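Local atomic coordinates of nascent polypeptide-associated complex protein (Methanothermobacter marburgensis, PDB entry 1TR8), a protein that probably contacts nascent chains as they emerge from the ribosome, working as a homodimer that binds ribosomal RNA. Residues K25-V36 / Q48-L58; E70-A78 / D93-L101. One frame throughout, in Å; residues are numbered along the deposited sequence.

Contact 1: K25-V36 / Q48-L58; sequences KRKEIIIKNPKV and QVTGKARERSL
Over one face of the Arg-56 guanidinium sits the CD1 methyl of Ile-30, 3.4 Å above the plane and centred on it, while at the edge Glu-28 brings its carboxylate. Arg-56 NH2 points at Glu-28 OE1 across 2.7 Å, close to the guanidinium plane; NE adds only a weak bond to the same oxygen. The two planes stand 57° apart, and a single carboxylate oxygen, OE1, takes both bonds, while Glu-28 OE2 turns to Arg-56 of the second subunit. A bend at chi3 (67°) folds the Arg-56 chain back over Ile-30. Cutting the side chain back to an alanine would take the flat cover off Ile-30 CD1 and is likely to cost Glu-28 its charged mates both within the chain and across the subunit boundary. On the face with Ile-29, Lys-27 NZ reaches Glu-55 OE2 at 2.9 Å from the syn side, somewhat out of plane. Further along, Ile-31 CD1 meets Val-49 CG1 at 3.8 Å, and Pro-34 CB touches the same methyl. Between the strands run antiparallel backbone bonds, Ile-30 N to Arg-54 O among them (2.7 Å), resuming further along between Lys-35 and Thr-50. Both segments thus pass from one three-stranded sheet into the other, and strands of the second and third subunits extend the pairing, an arrangement of the NAC domain consistent with assembly through its strands.

Contact 2: E70-A78 / D93-L101; sequences ELVMNQTGA and DLAEAIMRL
Leu-71, Val-72 and Thr-76 of the first helix meet Leu-94 and Ile-98 of helix 94-100 and, near the chain's end, Leu-101, in the small three-helix UBA domain, where the two helices run roughly the same way, 34° apart, with helix 80-89 between them in sequence. The joint is apolar, and no hydrogen bond crosses it. Val-72 occupies the middle: its CG2 presses on Leu-94 CD1 at 3.4 Å, tighter than usual for two methyls, as the two side chains run alongside in opposite senses. The other branch, CG1, lies anti to the backbone N (chi1 178°) and meets Leu-101 CD1 at 3.8 Å, with the leucine lying nearly perpendicular to the valine. Helix 80-89 packs on the same groups, Ala-83 on Val-72 and Ala-86 on Leu-101. Towards the outside, Leu-71 CD2 fits against both Leu-94 CD2 and Ile-98 CD1, each 3.8 Å away. At the C-terminal end, Ala-78 CB approaches the same CD1 of Leu-101 that Val-72 touches, and Thr-76 lays its CG2 methyl near the Ile-98 carbonyl oxygen.

The polar bonds stay within each segment. Asp-93 is the N-cap of the last helix: its OD1 accepts from Glu-96 N at 3.1 Å, the bond nearly straight (172°), its donor coming from above the carboxylate plane. Gly-77, with positive phi, carries the chain out of the first helix. Just before it, Thr-76 turns its hydroxyl back onto its own helix, with OG1 donating to Val-72 O at 2.8 Å; that oxygen also accepts from Thr-76 N, and the two donors reach it from opposite faces of the carbonyl plane.

How the contacts relate
Contact 1 and contact 2 come in series along the chain: the strand pairing of 25-36 with 48-58 is complete before the helix packing of 70-78 with 93-101 begins. Strand 53-61 is followed in the chain by helix 66-76, linking the NAC and UBA parts. The centres of the two contacts lie 34 Å apart, on opposite sides of the centre of the chain, and even their nearest atoms stay about 6 Å apart without touching. Glu-89, in helix 80-89, nevertheless makes a salt bridge to Arg-26 of contact 1. Other subunits pack against contact 1, whereas in this assembly none touches the segments of contact 2.

Contact 1: K25-V36 / Q48-L58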
# COMPACT_ATOMS: atom_id res chain seq x y z
N LYS A 25 6.34 -9.82 -0.85
CA LYS A 25 5.36 -10.56 -1.65
C LYS A 25 4.47 -11.45 -0.79
O LYS A 25 3.25 -11.53 -0.99
CB LYS A 25 6.13 -11.43 -2.66
CG LYS A 25 5.25 -12.29 -3.55
CD LYS A 25 6.04 -12.98 -4.67
CE LYS A 25 6.95 -14.11 -4.17
NZ LYS A 25 7.14 -15.17 -5.21
N ARG A 26 5.09 -12.14 0.17
CA ARG A 26 4.41 -13.18 0.93
C ARG A 26 3.88 -12.72 2.30
O ARG A 26 3.21 -13.49 3.02
CB ARG A 26 5.39 -14.33 1.15
CG ARG A 26 6.02 -14.92 -0.11
CD ARG A 26 6.82 -16.20 0.14
NE ARG A 26 6.00 -17.14 0.90
CZ ARG A 26 5.17 -18.01 0.35
NH1 ARG A 26 5.10 -18.15 -0.97
NH2 ARG A 26 4.42 -18.78 1.13
N LYS A 27 4.23 -11.50 2.69
CA LYS A 27 3.94 -11.06 4.03
C LYS A 27 4.26 -9.60 4.19
O LYS A 27 4.92 -8.99 3.36
CB LYS A 27 4.73 -11.87 5.06
CG LYS A 27 6.20 -11.49 5.18
CD LYS A 27 6.89 -12.25 6.30
CE LYS A 27 8.33 -11.73 6.57
NZ LYS A 27 9.15 -12.69 7.39
N GLU A 28 3.78 -9.06 5.31
CA GLU A 28 4.08 -7.73 5.75
C GLU A 28 4.47 -7.76 7.23
O GLU A 28 4.01 -8.59 8.00
CB GLU A 28 2.86 -6.85 5.49
CG GLU A 28 2.35 -7.00 4.05
CD GLU A 28 1.19 -6.10 3.70
OE1 GLU A 28 0.43 -5.74 4.63
OE2 GLU A 28 1.01 -5.80 2.49
N ILE A 29 5.37 -6.86 7.60
CA ILE A 29 5.85 -6.74 8.95
C ILE A 29 5.30 -5.42 9.44
O ILE A 29 5.48 -4.41 8.79
CB ILE A 29 7.40 -6.76 9.01
CG1 ILE A 29 7.94 -8.06 8.42
CG2 ILE A 29 7.87 -6.60 10.47
CD1 ILE A 29 9.44 -8.11 8.29
N ILE A 30 4.60 -5.43 10.57
CA ILE A 30 3.97 -4.24 11.09
C ILE A 30 4.58 -3.91 12.45
O ILE A 30 4.64 -4.77 13.34
CB ILE A 30 2.43 -4.48 11.25
CG1 ILE A 30 1.79 -4.79 9.89
CG2 ILE A 30 1.73 -3.30 11.88
CD1 ILE A 30 1.46 -6.23 9.74
N ILE A 31 5.06 -2.67 12.59
CA ILE A 31 5.54 -2.15 13.86
C ILE A 31 4.66 -1.02 14.35
O ILE A 31 4.62 0.06 13.74
CB ILE A 31 6.99 -1.66 13.72
CG1 ILE A 31 7.83 -2.72 13.02
CG2 ILE A 31 7.56 -1.36 15.10
CD1 ILE A 31 9.27 -2.34 12.82
N LYS A 32 4.05 -1.21 15.51
CA LYS A 32 3.16 -0.20 16.08
C LYS A 32 3.89 0.80 16.98
O LYS A 32 4.79 0.45 17.72
CB LYS A 32 2.02 -0.87 16.86
CG LYS A 32 0.92 -1.40 15.94
CD LYS A 32 0.46 -2.81 16.31
CE LYS A 32 0.16 -3.64 15.06
NZ LYS A 32 -0.37 -5.03 15.34
N ASN A 33 3.55 2.07 16.81
CA ASN A 33 4.14 3.14 17.60
C ASN A 33 5.65 2.95 17.74
O ASN A 33 6.20 2.90 18.85
CB ASN A 33 3.45 3.23 18.96
CG ASN A 33 2.00 3.68 18.84
OD1 ASN A 33 1.07 2.98 19.28
ND2 ASN A 33 1.79 4.84 18.21
N PRO A 34 6.33 2.85 16.61
CA PRO A 34 7.77 2.74 16.61
C PRO A 34 8.45 4.05 16.93
O PRO A 34 7.84 5.12 16.85
CB PRO A 34 8.06 2.36 15.16
CG PRO A 34 6.96 2.94 14.40
CD PRO A 34 5.77 2.81 15.25
N LYS A 35 9.72 3.95 17.31
CA LYS A 35 10.61 5.09 17.32
C LYS A 35 11.33 5.16 15.96
O LYS A 35 11.81 4.14 15.44
CB LYS A 35 11.62 4.96 18.46
CG LYS A 35 12.69 6.03 18.40
CD LYS A 35 13.08 6.55 19.78
CE LYS A 35 13.79 7.89 19.59
NZ LYS A 35 13.62 8.37 18.17
N VAL A 36 11.37 6.34 15.36
CA VAL A 36 11.90 6.49 14.01
C VAL A 36 12.86 7.67 13.90
O VAL A 36 12.56 8.78 14.33
CB VAL A 36 10.78 6.67 12.96
CG1 VAL A 36 11.38 6.80 11.57
CG2 VAL A 36 9.77 5.53 13.02
N GLN A 48 15.73 4.68 10.28
CA GLN A 48 15.86 3.68 11.34
C GLN A 48 14.57 3.62 12.16
O GLN A 48 14.17 4.61 12.78
CB GLN A 48 17.01 3.98 12.29
CG GLN A 48 18.37 3.88 11.68
CD GLN A 48 19.46 3.65 12.72
OE1 GLN A 48 20.30 2.77 12.54
NE2 GLN A 48 19.41 4.39 13.82
N VAL A 49 14.05 2.41 12.27
CA VAL A 49 12.73 2.12 12.81
C VAL A 49 12.87 1.03 13.84
O VAL A 49 13.23 -0.10 13.53
CB VAL A 49 11.77 1.60 11.74
CG1 VAL A 49 10.39 1.31 12.34
CG2 VAL A 49 11.64 2.58 10.63
N THR A 50 12.55 1.39 15.07
CA THR A 50 12.66 0.49 16.20
C THR A 50 11.30 0.35 16.88
O THR A 50 10.61 1.33 17.15
CB THR A 50 13.70 1.07 17.16
OG1 THR A 50 14.96 1.15 16.49
CG2 THR A 50 13.93 0.14 18.34
N GLY A 51 10.93 -0.89 17.14
CA GLY A 51 9.72 -1.20 17.88
C GLY A 51 9.50 -2.70 17.83
O GLY A 51 10.29 -3.43 17.27
N LYS A 52 8.43 -3.15 18.47
CA LYS A 52 8.09 -4.56 18.46
C LYS A 52 7.33 -4.89 17.17
O LYS A 52 6.40 -4.19 16.77
CB LYS A 52 7.34 -4.93 19.74
CG LYS A 52 8.15 -4.55 20.99
CD LYS A 52 7.72 -5.29 22.26
CE LYS A 52 8.61 -6.49 22.60
NZ LYS A 52 8.50 -7.62 21.60
N ALA A 53 7.80 -5.93 16.50
CA ALA A 53 7.31 -6.29 15.19
C ALA A 53 6.31 -7.42 15.26
O ALA A 53 6.45 -8.33 16.09
CB ALA A 53 8.47 -6.68 14.31
N ARG A 54 5.31 -7.34 14.38
CA ARG A 54 4.37 -8.43 14.13
C ARG A 54 4.26 -8.73 12.63
O ARG A 54 4.54 -7.87 11.78
CB ARG A 54 2.98 -8.06 14.66
CG ARG A 54 2.88 -7.98 16.16
CD ARG A 54 1.44 -7.73 16.63
NE ARG A 54 1.30 -7.88 18.07
CZ ARG A 54 1.57 -6.92 18.93
NH1 ARG A 54 1.96 -5.73 18.50
NH2 ARG A 54 1.42 -7.14 20.23
N GLU A 55 3.89 -9.97 12.33
CA GLU A 55 3.80 -10.46 10.96
C GLU A 55 2.38 -10.73 10.55
O GLU A 55 1.60 -11.27 11.32
CB GLU A 55 4.55 -11.77 10.80
CG GLU A 55 6.03 -11.62 11.02
CD GLU A 55 6.77 -12.86 10.60
OE1 GLU A 55 6.22 -13.97 10.80
OE2 GLU A 55 7.86 -12.67 10.02
N ARG A 56 2.13 -10.47 9.27
CA ARG A 56 0.83 -10.63 8.62
C ARG A 56 1.09 -11.28 7.27
O ARG A 56 1.77 -10.69 6.44
CB ARG A 56 0.28 -9.24 8.38
CG ARG A 56 -1.11 -9.19 7.91
CD ARG A 56 -1.71 -7.83 8.19
NE ARG A 56 -1.09 -6.80 7.39
CZ ARG A 56 -1.26 -5.50 7.59
NH1 ARG A 56 -1.99 -5.10 8.63
NH2 ARG A 56 -0.69 -4.63 6.79
N SER A 57 0.60 -12.49 7.05
CA SER A 57 0.92 -13.20 5.82
C SER A 57 -0.06 -12.85 4.69
O SER A 57 -1.15 -12.32 4.94
CB SER A 57 0.95 -14.71 6.07
OG SER A 57 -0.36 -15.22 6.17
N LEU A 58 0.41 -12.97 3.45
CA LEU A 58 -0.40 -12.68 2.27
C LEU A 58 -0.52 -13.91 1.38
O LEU A 58 0.46 -14.58 1.11
CB LEU A 58 0.21 -11.53 1.46
CG LEU A 58 -0.43 -10.16 1.69
CD1 LEU A 58 -0.06 -9.60 3.03
CD2 LEU A 58 -0.06 -9.19 0.58

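Contact 2: E70-A78 / D93-L101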
# COMPACT_ATOMS: atom_id res chain seq x y z
N GLU A 70 -9.24 -32.17 -5.81
CA GLU A 70 -9.47 -33.61 -5.69
C GLU A 70 -8.32 -34.43 -6.25
O GLU A 70 -7.82 -35.34 -5.59
CB GLU A 70 -10.76 -34.01 -6.41
CG GLU A 70 -12.01 -33.67 -5.62
CD GLU A 70 -13.28 -33.85 -6.43
OE1 GLU A 70 -13.27 -34.61 -7.44
OE2 GLU A 70 -14.30 -33.22 -6.05
N LEU A 71 -7.88 -34.08 -7.45
CA LEU A 71 -6.79 -34.80 -8.13
C LEU A 71 -5.49 -34.76 -7.32
O LEU A 71 -4.83 -35.79 -7.11
CB LEU A 71 -6.55 -34.19 -9.52
CG LEU A 71 -5.84 -35.06 -10.56
CD1 LEU A 71 -6.37 -34.74 -11.93
CD2 LEU A 71 -4.35 -34.86 -10.54
N VAL A 72 -5.18 -33.59 -6.80
CA VAL A 72 -3.97 -33.43 -6.00
C VAL A 72 -4.05 -34.21 -4.68
O VAL A 72 -3.09 -34.83 -4.26
CB VAL A 72 -3.67 -31.93 -5.71
CG1 VAL A 72 -2.43 -31.80 -4.84
CG2 VAL A 72 -3.49 -31.15 -6.98
N MSE A 73 -5.21 -34.18 -4.03
CA MSE A 73 -5.41 -34.92 -2.79
C MSE A 73 -5.24 -36.42 -3.02
O MSE A 73 -4.60 -37.11 -2.23
CB MSE A 73 -6.82 -34.65 -2.27
CG MSE A 73 -7.07 -33.24 -1.80
SE MSE A 73 -8.91 -33.01 -1.18
CE MSE A 73 -9.82 -33.19 -2.71
N ASN A 74 -5.87 -36.93 -4.07
CA ASN A 74 -5.93 -38.37 -4.31
C ASN A 74 -4.60 -38.92 -4.81
O ASN A 74 -4.29 -40.09 -4.64
CB ASN A 74 -7.09 -38.72 -5.26
CG ASN A 74 -8.47 -38.64 -4.57
OD1 ASN A 74 -8.58 -38.22 -3.41
ND2 ASN A 74 -9.50 -39.06 -5.27
N GLN A 75 -3.81 -38.05 -5.43
CA GLN A 75 -2.53 -38.41 -6.01
C GLN A 75 -1.40 -38.27 -4.99
O GLN A 75 -0.38 -38.93 -5.12
CB GLN A 75 -2.18 -37.51 -7.20
CG GLN A 75 -2.63 -38.04 -8.56
CD GLN A 75 -2.42 -39.54 -8.71
OE1 GLN A 75 -1.28 -40.04 -8.68
NE2 GLN A 75 -3.52 -40.27 -8.88
N THR A 76 -1.57 -37.40 -4.02
CA THR A 76 -0.52 -37.21 -3.02
C THR A 76 -0.93 -37.62 -1.61
O THR A 76 -0.10 -37.65 -0.71
CB THR A 76 -0.02 -35.74 -3.03
OG1 THR A 76 -0.98 -34.87 -2.43
CG2 THR A 76 0.14 -35.24 -4.45
N GLY A 77 -2.22 -37.92 -1.41
CA GLY A 77 -2.75 -38.16 -0.07
C GLY A 77 -2.79 -36.92 0.82
O GLY A 77 -2.83 -37.03 2.05
N ALA A 78 -2.82 -35.73 0.22
CA ALA A 78 -2.78 -34.51 1.02
C ALA A 78 -4.19 -34.14 1.47
O ALA A 78 -5.18 -34.56 0.87
CB ALA A 78 -2.16 -33.39 0.23
N ASP A 93 -1.13 -24.54 -11.17
CA ASP A 93 -0.39 -25.52 -11.94
C ASP A 93 -0.40 -26.85 -11.20
O ASP A 93 0.12 -26.97 -10.08
CB ASP A 93 1.04 -25.06 -12.19
CG ASP A 93 1.78 -25.96 -13.16
OD1 ASP A 93 1.83 -27.20 -12.97
OD2 ASP A 93 2.36 -25.49 -14.16
N LEU A 94 -0.98 -27.84 -11.86
CA LEU A 94 -1.25 -29.13 -11.25
C LEU A 94 0.01 -29.97 -11.11
O LEU A 94 0.27 -30.55 -10.07
CB LEU A 94 -2.30 -29.86 -12.09
CG LEU A 94 -3.13 -30.93 -11.38
CD1 LEU A 94 -3.96 -30.37 -10.23
CD2 LEU A 94 -4.05 -31.56 -12.39
N ALA A 95 0.80 -30.05 -12.18
CA ALA A 95 2.04 -30.79 -12.12
C ALA A 95 2.87 -30.37 -10.91
O ALA A 95 3.30 -31.21 -10.14
CB ALA A 95 2.83 -30.59 -13.39
N GLU A 96 3.08 -29.06 -10.77
CA GLU A 96 3.95 -28.55 -9.72
C GLU A 96 3.33 -28.73 -8.33
O GLU A 96 4.03 -28.97 -7.36
CB GLU A 96 4.23 -27.08 -9.96
CG GLU A 96 5.03 -26.82 -11.22
CD GLU A 96 4.98 -25.38 -11.67
OE1 GLU A 96 4.41 -24.53 -10.92
OE2 GLU A 96 5.54 -25.09 -12.75
N ALA A 97 2.01 -28.57 -8.24
CA ALA A 97 1.30 -28.76 -6.98
C ALA A 97 1.54 -30.18 -6.49
O ALA A 97 1.88 -30.37 -5.33
CB ALA A 97 -0.20 -28.50 -7.19
N ILE A 98 1.44 -31.14 -7.41
CA ILE A 98 1.69 -32.56 -7.12
C ILE A 98 3.13 -32.81 -6.66
O ILE A 98 3.35 -33.48 -5.64
CB ILE A 98 1.30 -33.43 -8.34
CG1 ILE A 98 -0.23 -33.57 -8.41
CG2 ILE A 98 1.93 -34.82 -8.31
CD1 ILE A 98 -0.74 -34.16 -9.70
N MSE A 99 4.08 -32.25 -7.41
CA MSE A 99 5.49 -32.42 -7.11
C MSE A 99 5.85 -31.85 -5.75
O MSE A 99 6.64 -32.44 -5.03
CB MSE A 99 6.37 -31.84 -8.22
CG MSE A 99 6.31 -32.70 -9.48
SE MSE A 99 7.36 -32.07 -10.97
CE MSE A 99 9.04 -32.84 -10.57
N ARG A 100 5.22 -30.74 -5.35
CA ARG A 100 5.60 -30.14 -4.09
C ARG A 100 5.02 -30.88 -2.87
O ARG A 100 5.50 -30.70 -1.77
CB ARG A 100 5.35 -28.62 -4.06
CG ARG A 100 3.95 -28.16 -3.79
CD ARG A 100 3.78 -26.64 -3.87
NE ARG A 100 4.16 -25.94 -2.64
CZ ARG A 100 5.10 -25.00 -2.56
NH1 ARG A 100 5.78 -24.63 -3.63
NH2 ARG A 100 5.37 -24.44 -1.39
N LEU A 101 4.06 -31.77 -3.08
CA LEU A 101 3.42 -32.50 -2.00
C LEU A 101 3.74 -33.99 -2.03
O LEU A 101 4.59 -34.44 -2.82
CB LEU A 101 1.91 -32.30 -2.10
CG LEU A 101 1.34 -30.95 -1.67
CD1 LEU A 101 -0.14 -30.88 -2.01
CD2 LEU A 101 1.56 -30.71 -0.18